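PDB 6F2P: paenibacillus xanthan lyase from Paenibacillus, which cleaves the terminal mannosyl-glucuronosyl linkage of xanthan side chains by beta-elimination, as a member of polysaccharide lyase family 8. Local coordinates for residues Asp804-Phe809 and Leu874-Thr879. Sequence-based numbering, arbitrary orientation.
Sequences DDYVEF and LFRLKT. With CA (calcium ion), chain D.
Arg876 lays its guanidinium flat over one face of the Tyr806 ring. The two planes are 3° apart, and Arg876 CZ sits 3.8 Å from the Tyr806 ring centroid, a cation-pi stack. NH1 lies above the middle of the ring. A bend at chi3 (-54°) in the otherwise extended arginine chain turns its end toward strand 806-813, between Tyr806 and Glu808. At its edge the guanidinium meets Glu808 side-on. NE and NH2 of Arg876 both bond to OE1 of Glu808, at 3.0 and 2.8 Å. They come from the same side, well above the carboxylate plane. OE2 of Glu808 is held by Asn776 on strand 775-778, and Leu874 CD1 packs 3.8 Å from that oxygen.

The backbones form an antiparallel ladder. Val807 pairs with Leu877 and Phe809 with Phe875 as hydrogen-bonded pairs. The side chains of these four residues go to the other face of the sheet, where Phe798 covers Val807, Phe809 and Leu877. Just before strand 806-813 begins, Thr879 N bonds to Asp805 O at 2.7 Å, and Asp804 N to Thr879 O. Asp805 OD2 binds calcium at 2.6 Å, with Asp780 and Asn801 completing the protein ligands.

The contact joins neighbouring inner strands, 806-813 and 871-882, of a five-stranded antiparallel sheet. Here Tyr806, Glu808, Arg876 and Lys878 line one face. Stack and salt bridge together fix the guanidinium's rotation, and the carboxylate probably offsets its charge.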
loop_
_atom_site.group_PDB
_atom_site.type_symbol
_atom_site.label_atom_id
_atom_site.label_comp_id
_atom_site.label_asym_id
_atom_site.label_seq_id
_atom_site.Cartn_x
_atom_site.Cartn_y
_atom_site.Cartn_z
ATOM N N ASP A 804 22.053 -26.240 -4.301
ATOM C CA ASP A 804 21.785 -24.803 -4.229
ATOM C C ASP A 804 20.309 -24.420 -4.038
ATOM O O ASP A 804 19.980 -23.239 -3.896
ATOM C CB ASP A 804 22.431 -24.051 -5.399
ATOM C CG ASP A 804 23.935 -23.979 -5.269
ATOM O OD1 ASP A 804 24.432 -24.024 -4.120
ATOM O OD2 ASP A 804 24.620 -23.877 -6.305
ATOM N N ASP A 805 19.431 -25.418 -4.032
ATOM C CA ASP A 805 18.052 -25.204 -3.618
ATOM C C ASP A 805 18.048 -24.812 -2.145
ATOM O O ASP A 805 18.831 -25.345 -1.347
ATOM C CB ASP A 805 17.224 -26.478 -3.794
ATOM C CG ASP A 805 16.636 -26.613 -5.183
ATOM O OD1 ASP A 805 16.677 -25.636 -5.966
ATOM O OD2 ASP A 805 16.106 -27.706 -5.477
ATOM N N TYR A 806 17.169 -23.888 -1.778
ATOM C CA TYR A 806 17.116 -23.450 -0.394
ATOM C C TYR A 806 15.706 -23.094 0.046
ATOM O O TYR A 806 14.802 -22.950 -0.778
ATOM C CB TYR A 806 18.052 -22.257 -0.172
ATOM C CG TYR A 806 17.643 -21.018 -0.929
ATOM C CD1 TYR A 806 16.777 -20.091 -0.363
ATOM C CD2 TYR A 806 18.126 -20.773 -2.208
ATOM C CE1 TYR A 806 16.394 -18.959 -1.052
ATOM C CE2 TYR A 806 17.752 -19.641 -2.903
ATOM C CZ TYR A 806 16.884 -18.739 -2.321
ATOM O OH TYR A 806 16.505 -17.606 -3.003
ATOM N N VAL A 807 15.532 -22.983 1.360
ATOM C CA VAL A 807 14.340 -22.396 1.957
ATOM C C VAL A 807 14.829 -21.464 3.058
ATOM O O VAL A 807 15.648 -21.854 3.892
ATOM C CB VAL A 807 13.401 -23.453 2.567
ATOM C CG1 VAL A 807 12.130 -22.794 3.096
ATOM C CG2 VAL A 807 13.075 -24.536 1.551
ATOM N N GLU A 808 14.355 -20.226 3.039
ATOM C CA GLU A 808 14.833 -19.219 3.967
ATOM C C GLU A 808 13.685 -18.796 4.881
ATOM O O GLU A 808 12.626 -18.369 4.406
ATOM C CB GLU A 808 15.405 -18.027 3.192
ATOM C CG GLU A 808 15.984 -16.915 4.054
ATOM C CD GLU A 808 16.674 -15.841 3.231
ATOM O OE1 GLU A 808 17.925 -15.852 3.172
ATOM O OE2 GLU A 808 15.971 -14.989 2.644
ATOM N N PHE A 809 13.889 -18.942 6.188
ATOM C CA PHE A 809 12.850 -18.635 7.164
ATOM C C PHE A 809 13.139 -17.323 7.886
ATOM O O PHE A 809 14.274 -16.849 7.898
ATOM C CB PHE A 809 12.746 -19.744 8.208
ATOM C CG PHE A 809 12.521 -21.111 7.640
ATOM C CD1 PHE A 809 11.233 -21.583 7.428
ATOM C CD2 PHE A 809 13.595 -21.945 7.358
ATOM C CE1 PHE A 809 11.013 -22.857 6.919
ATOM C CE2 PHE A 809 13.388 -23.221 6.862
ATOM C CZ PHE A 809 12.091 -23.678 6.642
ATOM N N LEU A 874 17.186 -14.038 9.188
ATOM C CA LEU A 874 16.870 -14.994 8.143
ATOM C C LEU A 874 17.744 -16.245 8.257
ATOM O O LEU A 874 18.961 -16.196 8.054
ATOM C CB LEU A 874 17.018 -14.356 6.763
ATOM C CG LEU A 874 16.295 -13.027 6.546
ATOM C CD1 LEU A 874 16.794 -12.379 5.254
ATOM C CD2 LEU A 874 14.785 -13.232 6.516
ATOM N N PHE A 875 17.103 -17.362 8.590
ATOM C CA PHE A 875 17.767 -18.654 8.675
ATOM C C PHE A 875 17.539 -19.398 7.368
ATOM O O PHE A 875 16.418 -19.816 7.072
ATOM C CB PHE A 875 17.178 -19.484 9.821
ATOM C CG PHE A 875 17.587 -19.031 11.200
ATOM C CD1 PHE A 875 17.308 -17.753 11.645
ATOM C CD2 PHE A 875 18.204 -19.915 12.072
ATOM C CE1 PHE A 875 17.666 -17.355 12.921
ATOM C CE2 PHE A 875 18.562 -19.528 13.340
ATOM C CZ PHE A 875 18.293 -18.247 13.770
ATOM N N ARG A 876 18.598 -19.570 6.585
ATOM C CA ARG A 876 18.492 -20.260 5.299
ATOM C C ARG A 876 19.148 -21.640 5.333
ATOM O O ARG A 876 20.285 -21.792 5.796
ATOM C CB ARG A 876 19.119 -19.418 4.186
ATOM C CG ARG A 876 19.319 -20.174 2.891
ATOM C CD ARG A 876 19.915 -19.286 1.811
ATOM N NE ARG A 876 19.140 -18.065 1.615
ATOM C CZ ARG A 876 19.164 -17.330 0.505
ATOM N NH1 ARG A 876 19.919 -17.696 -0.521
ATOM N NH2 ARG A 876 18.423 -16.232 0.417
ATOM N N LEU A 877 18.424 -22.643 4.850
ATOM C CA LEU A 877 18.970 -23.990 4.726
ATOM C C LEU A 877 19.122 -24.366 3.248
ATOM O O LEU A 877 18.131 -24.509 2.519
ATOM C CB LEU A 877 18.093 -25.007 5.458
ATOM C CG LEU A 877 18.167 -25.068 6.990
ATOM C CD1 LEU A 877 17.100 -25.991 7.512
ATOM C CD2 LEU A 877 19.543 -25.525 7.475
ATOM N N LYS A 878 20.373 -24.519 2.822
ATOM C CA LYS A 878 20.699 -24.715 1.426
ATOM C C LYS A 878 21.171 -26.134 1.145
ATOM O O LYS A 878 22.089 -26.635 1.804
ATOM C CB LYS A 878 21.783 -23.727 1.000
ATOM C CG LYS A 878 22.220 -23.880 -0.453
ATOM C CD LYS A 878 23.377 -22.951 -0.799
ATOM C CE LYS A 878 24.642 -23.323 -0.036
ATOM N NZ LYS A 878 25.798 -22.469 -0.427
ATOM N N THR A 879 20.548 -26.776 0.158
ATOM C CA THR A 879 20.984 -28.087 -0.297
ATOM C C THR A 879 22.380 -27.976 -0.912
ATOM O O THR A 879 22.602 -27.168 -1.811
ATOM C CB THR A 879 20.010 -28.665 -1.337
ATOM O OG1 THR A 879 18.703 -28.774 -0.761
ATOM C CG2 THR A 879 20.470 -30.039 -1.796
HETATM CA CA CA D . 14.593 -26.984 -7.520
#